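Local coordinates for E3 ubiquitin-protein ligase RNF31 (Mus musculus, PDB 5Y3T) that acts as a RING-type E3 ubiquitin ligase and, through the helical UBA-pair region described here, probably docks partner proteins such as HOIL-1, at residues C73-A76 and R77-W80; V95-R98 and R99-H103; Q137-E140 and P141-Q144; H143-L146 and W147-D150. All blocks are in the same frame, centred on the assembly; numbering follows the deposited sequence.

Interaction 1. Residues C73-A76 and R77-W80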
loop_
_atom_site.group_PDB
_atom_site.type_symbol
_atom_site.label_atom_id
_atom_site.label_comp_id
_atom_site.label_asym_id
_atom_site.label_seq_id
_atom_site.Cartn_x
_atom_site.Cartn_y
_atom_site.Cartn_z
ATOM N N CYS B 73 12.934 -12.601 -1.872
ATOM C CA CYS B 73 12.481 -12.516 -3.259
ATOM C C CYS B 73 11.117 -11.898 -3.294
ATOM O O CYS B 73 10.837 -11.169 -4.184
ATOM C CB CYS B 73 12.388 -13.913 -3.917
ATOM S SG CYS B 73 13.835 -14.992 -3.703
ATOM N N GLN B 74 10.252 -12.193 -2.334
ATOM C CA GLN B 74 8.890 -11.617 -2.335
ATOM C C GLN B 74 9.005 -10.082 -2.195
ATOM O O GLN B 74 8.326 -9.368 -2.878
ATOM C CB GLN B 74 7.973 -12.216 -1.260
ATOM C CG GLN B 74 7.742 -13.735 -1.365
ATOM C CD GLN B 74 8.963 -14.632 -0.973
ATOM O OE1 GLN B 74 9.363 -14.724 0.203
ATOM N NE2 GLN B 74 9.552 -15.296 -1.974
ATOM N N GLU B 75 9.916 -9.596 -1.365
ATOM C CA GLU B 75 10.158 -8.142 -1.263
ATOM C C GLU B 75 10.815 -7.504 -2.490
ATOM O O GLU B 75 10.471 -6.374 -2.853
ATOM C CB GLU B 75 10.985 -7.829 -0.043
ATOM C CG GLU B 75 10.175 -8.028 1.230
ATOM C CD GLU B 75 11.062 -7.973 2.430
ATOM O OE1 GLU B 75 11.964 -8.859 2.519
ATOM O OE2 GLU B 75 10.873 -7.035 3.233
ATOM N N ALA B 76 11.726 -8.231 -3.132
ATOM C CA ALA B 76 12.383 -7.732 -4.327
ATOM C C ALA B 76 11.365 -7.595 -5.431
ATOM O O ALA B 76 11.363 -6.571 -6.122
ATOM C CB ALA B 76 13.507 -8.678 -4.757
ATOM N N ARG B 77 10.513 -8.620 -5.569
ATOM C CA ARG B 77 9.499 -8.726 -6.616
ATOM C C ARG B 77 8.499 -7.616 -6.478
ATOM O O ARG B 77 8.166 -6.931 -7.453
ATOM C CB ARG B 77 8.748 -10.093 -6.540
ATOM C CG ARG B 77 7.667 -10.351 -7.588
ATOM C CD ARG B 77 6.955 -11.712 -7.425
ATOM N NE ARG B 77 5.838 -11.885 -8.396
ATOM C CZ ARG B 77 4.536 -11.541 -8.215
ATOM N NH1 ARG B 77 4.093 -10.993 -7.074
ATOM N NH2 ARG B 77 3.634 -11.737 -9.193
ATOM N N LYS B 78 8.009 -7.440 -5.263
ATOM C CA LYS B 78 6.991 -6.434 -4.998
ATOM C C LYS B 78 7.540 -5.040 -5.404
ATOM O O LYS B 78 6.861 -4.294 -6.099
ATOM C CB LYS B 78 6.588 -6.512 -3.534
ATOM C CG LYS B 78 5.446 -5.607 -3.103
ATOM C CD LYS B 78 4.825 -6.045 -1.758
ATOM C CE LYS B 78 5.779 -6.675 -0.698
ATOM N NZ LYS B 78 6.864 -5.820 -0.102
ATOM N N ALA B 79 8.801 -4.761 -5.063
ATOM C CA ALA B 79 9.451 -3.478 -5.410
ATOM C C ALA B 79 9.692 -3.318 -6.918
ATOM O O ALA B 79 9.329 -2.315 -7.515
ATOM C CB ALA B 79 10.748 -3.306 -4.627
ATOM N N TRP B 80 10.325 -4.310 -7.519
ATOM C CA TRP B 80 10.453 -4.402 -8.972
ATOM C C TRP B 80 9.137 -4.075 -9.682
ATOM O O TRP B 80 9.069 -3.254 -10.576
ATOM C CB TRP B 80 10.979 -5.797 -9.319
ATOM C CG TRP B 80 10.763 -6.247 -10.717
ATOM C CD1 TRP B 80 9.767 -7.073 -11.209
ATOM C CD2 TRP B 80 11.581 -5.940 -11.804
ATOM N NE1 TRP B 80 9.919 -7.277 -12.569
ATOM C CE2 TRP B 80 11.028 -6.587 -12.954
ATOM C CE3 TRP B 80 12.731 -5.191 -11.930
ATOM C CZ2 TRP B 80 11.577 -6.481 -14.164
ATOM C CZ3 TRP B 80 13.266 -5.091 -13.107
ATOM C CH2 TRP B 80 12.696 -5.721 -14.238
HETATM O O HOH W 1 9.635 -4.785 -0.813
#

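Interaction 2. Residues V95-R98 and R99-H103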
loop_
_atom_site.group_PDB
_atom_site.type_symbol
_atom_site.label_atom_id
_atom_site.label_comp_id
_atom_site.label_asym_id
_atom_site.label_seq_id
_atom_site.Cartn_x
_atom_site.Cartn_y
_atom_site.Cartn_z
ATOM N N VAL B 95 14.414 -1.449 -0.146
ATOM C CA VAL B 95 15.071 -0.895 1.040
ATOM C C VAL B 95 14.109 -0.091 1.897
ATOM O O VAL B 95 14.062 -0.266 3.129
ATOM C CB VAL B 95 16.231 0.032 0.593
ATOM C CG1 VAL B 95 16.761 0.934 1.720
ATOM C CG2 VAL B 95 17.347 -0.805 -0.019
ATOM N N ARG B 96 13.368 0.804 1.246
ATOM C CA ARG B 96 12.418 1.669 1.944
ATOM C C ARG B 96 11.262 0.915 2.568
ATOM O O ARG B 96 10.929 1.144 3.716
ATOM C CB ARG B 96 11.906 2.758 1.000
ATOM C CG ARG B 96 12.986 3.804 0.717
ATOM C CD ARG B 96 12.647 4.601 -0.514
ATOM N NE ARG B 96 13.642 5.603 -0.789
ATOM C CZ ARG B 96 13.514 6.618 -1.645
ATOM N NH1 ARG B 96 12.413 6.813 -2.344
ATOM N NH2 ARG B 96 14.508 7.471 -1.771
ATOM N N ALA B 97 10.651 0.017 1.822
ATOM C CA ALA B 97 9.614 -0.866 2.380
ATOM C C ALA B 97 10.074 -1.593 3.643
ATOM O O ALA B 97 9.351 -1.594 4.622
ATOM C CB ALA B 97 9.086 -1.879 1.359
ATOM N N ARG B 98 11.276 -2.162 3.628
ATOM C CA ARG B 98 11.761 -2.896 4.779
ATOM C C ARG B 98 12.131 -1.989 5.950
ATOM O O ARG B 98 11.854 -2.340 7.080
ATOM C CB ARG B 98 12.976 -3.708 4.391
ATOM C CG ARG B 98 13.557 -4.508 5.544
ATOM C CD ARG B 98 12.797 -5.817 5.823
ATOM N NE ARG B 98 13.876 -6.630 6.300
ATOM C CZ ARG B 98 14.373 -7.736 5.768
ATOM N NH1 ARG B 98 13.793 -8.430 4.794
ATOM N NH2 ARG B 98 15.447 -8.211 6.340
ATOM N N ARG B 99 12.810 -0.869 5.674
ATOM C CA ARG B 99 13.040 0.191 6.667
ATOM C C ARG B 99 11.768 0.648 7.363
ATOM O O ARG B 99 11.745 0.791 8.586
ATOM C CB ARG B 99 13.736 1.417 6.054
ATOM C CG ARG B 99 14.377 2.312 7.100
ATOM C CD ARG B 99 14.938 3.604 6.525
ATOM N NE ARG B 99 16.140 3.333 5.756
ATOM C CZ ARG B 99 16.391 3.718 4.500
ATOM N NH1 ARG B 99 15.530 4.447 3.771
ATOM N NH2 ARG B 99 17.541 3.359 3.952
ATOM N N ARG B 100 10.718 0.871 6.590
ATOM C CA ARG B 100 9.460 1.358 7.122
ATOM C C ARG B 100 8.833 0.311 8.043
ATOM O O ARG B 100 8.192 0.634 9.075
ATOM C CB ARG B 100 8.533 1.723 5.946
ATOM C CG ARG B 100 7.159 2.247 6.325
ATOM C CD ARG B 100 6.292 2.647 5.140
ATOM N NE ARG B 100 6.245 1.668 4.055
ATOM C CZ ARG B 100 5.541 0.523 4.058
ATOM N NH1 ARG B 100 4.810 0.132 5.122
ATOM N NH2 ARG B 100 5.589 -0.261 2.981
ATOM N N LYS B 101 8.996 -0.954 7.667
ATOM C CA LYS B 101 8.390 -2.022 8.432
ATOM C C LYS B 101 9.150 -2.286 9.735
ATOM O O LYS B 101 8.543 -2.583 10.727
ATOM C CB LYS B 101 8.239 -3.264 7.584
ATOM C CG LYS B 101 7.205 -3.072 6.504
ATOM C CD LYS B 101 7.190 -4.215 5.522
ATOM C CE LYS B 101 6.473 -3.877 4.215
ATOM N NZ LYS B 101 6.838 -4.907 3.210
ATOM N N VAL B 102 10.460 -2.126 9.729
ATOM C CA VAL B 102 11.266 -2.260 10.930
ATOM C C VAL B 102 10.970 -1.140 11.919
ATOM O O VAL B 102 10.913 -1.368 13.133
ATOM C CB VAL B 102 12.778 -2.349 10.573
ATOM C CG1 VAL B 102 13.699 -2.002 11.760
ATOM C CG2 VAL B 102 13.072 -3.741 9.990
ATOM N N HIS B 103 10.770 0.061 11.393
ATOM C CA HIS B 103 10.347 1.197 12.207
ATOM C C HIS B 103 8.979 0.915 12.844
ATOM O O HIS B 103 8.811 1.184 14.007
ATOM C CB HIS B 103 10.344 2.473 11.385
ATOM C CG HIS B 103 9.800 3.655 12.112
ATOM N ND1 HIS B 103 10.604 4.534 12.802
ATOM C CD2 HIS B 103 8.530 4.112 12.249
ATOM C CE1 HIS B 103 9.856 5.480 13.341
ATOM N NE2 HIS B 103 8.596 5.250 13.015
#

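Interaction 3. Residues Q137-E140 and P141-Q144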
loop_
_atom_site.group_PDB
_atom_site.type_symbol
_atom_site.label_atom_id
_atom_site.label_comp_id
_atom_site.label_asym_id
_atom_site.label_seq_id
_atom_site.Cartn_x
_atom_site.Cartn_y
_atom_site.Cartn_z
ATOM N N GLN B 137 5.655 -16.175 21.690
ATOM C CA GLN B 137 6.201 -16.421 23.048
ATOM C C GLN B 137 5.434 -15.711 24.158
ATOM O O GLN B 137 5.324 -16.230 25.258
ATOM C CB GLN B 137 7.678 -16.084 23.134
ATOM C CG GLN B 137 8.558 -17.203 22.582
ATOM C CD GLN B 137 10.010 -17.116 23.045
ATOM O OE1 GLN B 137 10.498 -16.048 23.436
ATOM N NE2 GLN B 137 10.706 -18.245 22.997
ATOM N N ARG B 138 4.884 -14.536 23.865
ATOM C CA ARG B 138 4.116 -13.825 24.850
ATOM C C ARG B 138 2.831 -14.596 25.208
ATOM O O ARG B 138 2.425 -14.530 26.358
ATOM C CB ARG B 138 3.781 -12.410 24.372
ATOM C CG ARG B 138 4.893 -11.448 24.620
ATOM C CD ARG B 138 4.727 -10.100 23.925
ATOM N NE ARG B 138 5.918 -9.314 24.227
ATOM C CZ ARG B 138 6.168 -8.706 25.399
ATOM N NH1 ARG B 138 5.279 -8.723 26.415
ATOM N NH2 ARG B 138 7.324 -8.050 25.555
ATOM N N LEU B 139 2.186 -15.280 24.251
ATOM C CA LEU B 139 0.878 -15.932 24.521
ATOM C C LEU B 139 0.983 -17.386 24.954
ATOM O O LEU B 139 0.041 -17.940 25.501
ATOM C CB LEU B 139 -0.086 -15.779 23.344
ATOM C CG LEU B 139 -0.544 -14.335 23.087
ATOM C CD1 LEU B 139 -1.296 -14.189 21.771
ATOM C CD2 LEU B 139 -1.383 -13.796 24.239
ATOM N N GLU B 140 2.139 -17.997 24.765
ATOM C CA GLU B 140 2.324 -19.385 25.183
ATOM C C GLU B 140 1.954 -19.678 26.628
ATOM O O GLU B 140 1.279 -20.638 26.879
ATOM C CB GLU B 140 3.768 -19.885 24.905
ATOM C CG GLU B 140 3.970 -20.248 23.444
ATOM C CD GLU B 140 5.429 -20.323 22.999
ATOM O OE1 GLU B 140 6.362 -19.977 23.746
ATOM O OE2 GLU B 140 5.630 -20.730 21.848
ATOM N N PRO B 141 2.432 -18.877 27.576
ATOM C CA PRO B 141 2.044 -19.177 28.956
ATOM C C PRO B 141 0.536 -19.009 29.216
ATOM O O PRO B 141 -0.007 -19.728 30.055
ATOM C CB PRO B 141 2.866 -18.193 29.801
ATOM C CG PRO B 141 3.870 -17.589 28.870
ATOM C CD PRO B 141 3.284 -17.679 27.485
ATOM N N PHE B 142 -0.143 -18.153 28.461
ATOM C CA PHE B 142 -1.608 -18.059 28.555
ATOM C C PHE B 142 -2.217 -19.323 28.019
ATOM O O PHE B 142 -3.143 -19.890 28.607
ATOM C CB PHE B 142 -2.125 -16.823 27.832
ATOM C CG PHE B 142 -1.784 -15.537 28.555
ATOM C CD1 PHE B 142 -0.528 -14.972 28.448
ATOM C CD2 PHE B 142 -2.747 -14.900 29.375
ATOM C CE1 PHE B 142 -0.211 -13.789 29.121
ATOM C CE2 PHE B 142 -2.420 -13.725 30.057
ATOM C CZ PHE B 142 -1.157 -13.163 29.916
ATOM N N HIS B 143 -1.640 -19.845 26.944
ATOM C CA HIS B 143 -2.121 -21.141 26.463
ATOM C C HIS B 143 -1.880 -22.254 27.470
ATOM O O HIS B 143 -2.764 -23.104 27.684
ATOM C CB HIS B 143 -1.552 -21.516 25.102
ATOM C CG HIS B 143 -2.283 -22.639 24.452
ATOM N ND1 HIS B 143 -1.930 -23.960 24.636
ATOM C CD2 HIS B 143 -3.360 -22.645 23.635
ATOM C CE1 HIS B 143 -2.762 -24.728 23.955
ATOM N NE2 HIS B 143 -3.638 -23.953 23.342
ATOM N N GLN B 144 -0.718 -22.233 28.121
ATOM C CA GLN B 144 -0.345 -23.366 28.963
ATOM C C GLN B 144 -1.141 -23.393 30.285
ATOM O O GLN B 144 -1.315 -24.448 30.817
ATOM C CB GLN B 144 1.197 -23.532 29.084
ATOM C CG GLN B 144 1.898 -23.289 30.413
ATOM C CD GLN B 144 1.540 -24.271 31.501
ATOM O OE1 GLN B 144 1.479 -25.475 31.292
ATOM N NE2 GLN B 144 1.244 -23.740 32.668
#

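Interaction 4. Residues H143-L146 and W147-D150. With GOL (glycerol), chain D.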
loop_
_atom_site.group_PDB
_atom_site.type_symbol
_atom_site.label_atom_id
_atom_site.label_comp_id
_atom_site.label_asym_id
_atom_site.label_seq_id
_atom_site.Cartn_x
_atom_site.Cartn_y
_atom_site.Cartn_z
ATOM N N HIS B 143 -1.640 -19.845 26.944
ATOM C CA HIS B 143 -2.121 -21.141 26.463
ATOM C C HIS B 143 -1.880 -22.254 27.470
ATOM O O HIS B 143 -2.764 -23.104 27.684
ATOM C CB HIS B 143 -1.552 -21.516 25.102
ATOM C CG HIS B 143 -2.283 -22.639 24.452
ATOM N ND1 HIS B 143 -1.930 -23.960 24.636
ATOM C CD2 HIS B 143 -3.360 -22.645 23.635
ATOM C CE1 HIS B 143 -2.762 -24.728 23.955
ATOM N NE2 HIS B 143 -3.638 -23.953 23.342
ATOM N N GLN B 144 -0.718 -22.233 28.121
ATOM C CA GLN B 144 -0.345 -23.366 28.963
ATOM C C GLN B 144 -1.141 -23.393 30.285
ATOM O O GLN B 144 -1.315 -24.448 30.817
ATOM C CB GLN B 144 1.197 -23.532 29.084
ATOM C CG GLN B 144 1.898 -23.289 30.413
ATOM C CD GLN B 144 1.540 -24.271 31.501
ATOM O OE1 GLN B 144 1.479 -25.475 31.292
ATOM N NE2 GLN B 144 1.244 -23.740 32.668
ATOM N N ARG B 145 -1.673 -22.263 30.748
ATOM C CA ARG B 145 -2.446 -22.167 32.020
ATOM C C ARG B 145 -3.948 -22.579 31.939
ATOM O O ARG B 145 -4.613 -22.719 32.936
ATOM C CB ARG B 145 -2.404 -20.710 32.563
ATOM C CG ARG B 145 -1.193 -20.354 33.385
ATOM C CD ARG B 145 -1.356 -18.970 33.978
ATOM N NE ARG B 145 -1.421 -17.886 32.997
ATOM C CZ ARG B 145 -0.366 -17.216 32.493
ATOM N NH1 ARG B 145 0.885 -17.520 32.813
ATOM N NH2 ARG B 145 -0.564 -16.235 31.627
ATOM N N LEU B 146 -4.483 -22.770 30.754
ATOM C CA LEU B 146 -5.925 -22.839 30.586
ATOM C C LEU B 146 -6.655 -23.876 31.433
ATOM O O LEU B 146 -7.834 -23.722 31.661
ATOM C CB LEU B 146 -6.257 -23.073 29.108
ATOM C CG LEU B 146 -5.970 -21.893 28.211
ATOM C CD1 LEU B 146 -6.226 -22.335 26.795
ATOM C CD2 LEU B 146 -6.809 -20.657 28.566
ATOM N N TRP B 147 -5.973 -24.933 31.834
ATOM C CA TRP B 147 -6.586 -26.067 32.511
ATOM C C TRP B 147 -6.078 -26.144 33.936
ATOM O O TRP B 147 -6.176 -27.194 34.536
ATOM C CB TRP B 147 -6.211 -27.372 31.778
ATOM C CG TRP B 147 -6.833 -27.504 30.421
ATOM C CD1 TRP B 147 -6.499 -26.810 29.275
ATOM C CD2 TRP B 147 -7.948 -28.365 30.052
ATOM N NE1 TRP B 147 -7.354 -27.174 28.222
ATOM C CE2 TRP B 147 -8.231 -28.132 28.674
ATOM C CE3 TRP B 147 -8.715 -29.304 30.750
ATOM C CZ2 TRP B 147 -9.233 -28.806 27.992
ATOM C CZ3 TRP B 147 -9.709 -29.977 30.064
ATOM C CH2 TRP B 147 -9.969 -29.718 28.699
ATOM N N ASP B 148 -5.498 -25.065 34.469
ATOM C CA ASP B 148 -4.959 -25.070 35.851
ATOM C C ASP B 148 -6.110 -25.100 36.876
ATOM O O ASP B 148 -7.192 -24.518 36.622
ATOM C CB ASP B 148 -4.097 -23.816 36.140
ATOM C CG ASP B 148 -2.672 -23.906 35.600
ATOM O OD1 ASP B 148 -2.301 -24.892 34.929
ATOM O OD2 ASP B 148 -1.913 -22.939 35.823
ATOM N N ARG B 149 -5.846 -25.748 38.022
ATOM C CA ARG B 149 -6.763 -25.799 39.183
ATOM C C ARG B 149 -7.165 -24.411 39.593
ATOM O O ARG B 149 -6.334 -23.511 39.595
ATOM C CB ARG B 149 -6.080 -26.429 40.409
ATOM C CG ARG B 149 -5.920 -27.938 40.360
ATOM C CD ARG B 149 -4.971 -28.449 41.443
ATOM N NE ARG B 149 -4.626 -29.860 41.228
ATOM C CZ ARG B 149 -3.737 -30.568 41.935
ATOM N NH1 ARG B 149 -3.064 -30.022 42.945
ATOM N NH2 ARG B 149 -3.520 -31.846 41.633
ATOM N N ASP B 150 -8.441 -24.235 39.914
ATOM C CA ASP B 150 -8.922 -23.074 40.671
ATOM C C ASP B 150 -8.871 -21.745 39.918
ATOM O O ASP B 150 -8.330 -20.767 40.420
ATOM C CB ASP B 150 -8.202 -22.982 42.059
ATOM C CG ASP B 150 -8.823 -23.924 43.130
ATOM O OD1 ASP B 150 -9.130 -25.115 42.849
ATOM O OD2 ASP B 150 -9.009 -23.451 44.273
HETATM C C1 GOL D . -1.580 -27.738 30.300
HETATM O O1 GOL D . -1.852 -28.539 31.475
HETATM C C2 GOL D . -2.837 -27.162 29.619
HETATM O O2 GOL D . -3.372 -26.080 30.393
HETATM C C3 GOL D . -2.535 -26.690 28.189
HETATM O O3 GOL D . -3.559 -25.839 27.627
#

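Interaction 1. Residues C73-A76 and R77-W80
Lys78 folds its side chain back along the helix so that NZ comes back beside CA and CG of Glu75. One water joins the two residues: it gives a hydrogen to Glu75 O at 2.7 Å and accepts one from Lys78 NZ at 3.0 Å. The bends that bring the amine back lie far out, at chi3 (34°) and chi4, the inner chain being extended. Besides the water, Glu75 O takes the N-H of Ala79 at 3.2 Å, so two donors grip this carbonyl. The hydrocarbon of Glu75 meets the lysine tip only loosely, CG lying 4.2 Å from Lys78 NZ, and the carboxylate does not reach it (OE2 to NZ 5.4 Å). Successive i to i+4 bonds make this the opening of helix 73-82 in the all-helical UBA-pair fold: Arg77 N binds Cys73 O at 2.9 Å, and Trp80 N meets Ala76 O at 2.9 Å in a nearly straight bond (170°). Glu75 is buried, and its carboxylate has other partners, OE1 being shared between Ser72 OG and a salt bridge to Arg98. Arg77 stretches out from CG to NE, its NH2 in a salt bridge with Glu29. On the buried side Ala76 rests on Val57 of helix 42-64, while the indole of Trp80 packs against Leu50, Val53 and Leu54 and meets the ring of Tyr36 edge-to-face.

Interaction 2. Residues V95-R98 and R99-H103
Val95 and Arg99 run side by side along one flank of helix 87-107, a long helix of the UBA-pair fold, and point the same way. Arg99 is extended as far as CD and then turns at chi3 (-72°), which swings its guanidinium back over the preceding turn until NH2 lies 3.4 Å from Val95 CG1. Its other amino group, NH1, comes within 4.0 Å of Arg96 CG. The two arginine planes stand 56° apart, so they do not stack, and both are held by other partners: Arg99 NH2 forms a salt bridge with Asp65 and NH1 bonds the backbone of another protein chain, while Arg96 pairs with Glu93 and with an acidic side chain of a neighbouring chain. Arg98 bends at chi2 and chi3 toward Ala70 O and the ring of Phe71. Arg100 is also bent at chi3; one face of its guanidinium looks toward Ala97 O, and NH2 passes 4.1 Å from Ala97 CA. Lys101 behaves differently. With CG anti to the carbonyl carbon (chi1 -69°) and the rest of the chain straight, its methylenes pass Ala97 O, CG at 3.2 Å, and NZ travels on to Gly125 O. Val102 leans its CG2 toward Arg98 O and packs on Leu117 and Leu120 of helix 116-122. The N-H of Lys101 is divided, reaching Ala97 O at 3.1 Å and, in a weak bond, Arg98 O at 3.2 Å.

Interaction 3. Residues Q137-E140 and P141-Q144
The Phe142 ring turns its edge to the preceding helical turn: Arg138 O lies near the ring plane, 3.6 Å from CD1, and Leu139 O also sits at the rim. Arg145, one turn further on, makes a cation-pi contact with the same ring. CG of Phe142 stands anti to its carbonyl carbon (chi1 -71°), which lets CD1 face Arg138 O and also brush Leu139 CD2 at 4.5 Å. The pyrrolidine of Pro141 occupies the neighbouring position, its CD meeting Gln137 O at 3.3 Å where an amide hydrogen would normally arrive. A proline inside a helix kinks it, and helix 127-145 does kink here, near its C-terminal end, where the nitrogens of Pro141 and Phe142 lack the bond to the turn before. Regular bonding resumes at once: His143 N binds Leu139 O at 2.9 Å almost along the C=O axis, and Gln144 N binds Glu140 O at 2.8 Å in the carbonyl plane. Leu139 and Phe142 are buried, and both pack on side chains of another protein chain. Across the kink the carbonyls of Gln137 and Arg138 therefore face a CH2 group and an aromatic C-H edge in place of amide hydrogens, probably a weaker electrostatic hold than in the turn that follows.

Interaction 4. Residues H143-L146 and W147-D150
Arg145 and Asp148 span a type I beta turn, the tight part of this contact. Asp148 N gives its hydrogen to Arg145 O at 2.9 Å, approaching from above the carbonyl plane, 45° out of it. The aspartate side chain folds back over the same residue: CB lies 3.4 Å from Arg145 O, and OD2 touches the aliphatic part of Arg145 at CG (3.6 Å). The charged ends do not meet. Arg145 turns at chi3 (-64°) and sends NE to a salt bridge with an acidic side chain of another protein chain; the Arg145 guanidinium plane stands 70° from the Asp148 carboxylate. Leu146, at a corner of the turn, packs its CB against Trp147 CD1 at 3.7 Å. The other side is looser and exposed, and there a glycerol, probably from the crystallisation liquor, fills in between backbone groups. Its O2 donates to Gln144 O at 2.7 Å and accepts from Trp147 N at 3.2 Å, lying near the indole plane at the ring edge. Its O3 donates to His143 O at 2.8 Å. The glycerol thus takes up two carbonyls near the end of the helix. Here helix 127-145 gives way to the C-terminal loop, about 40 Å from the centre of the chain to the centre of the contact, and another protein chain packs against the turn, bonding the backbone of Leu146 and the carbonyls of Trp147 and Asp148.

In the fold
All four contacts are local and follow one another along the chain; none encloses another, and each closes no more than a helical or beta turn. Interaction 1 opens helix 73-82, and interaction 2 lies within the next helix, 87-107. These two touch: the salt bridge from Glu75 OE1 to Arg98 NH1 (3.0 Å) ties the helices together, and the amines of Lys78 and Lys101 also come close. Interaction 3 lies apart, its nearest atoms about 15 Å from interaction 2, on helix 127-145. Interaction 4 overlaps it through His143 and Gln144 and carries that helix into the C-terminal loop, far from the central helices.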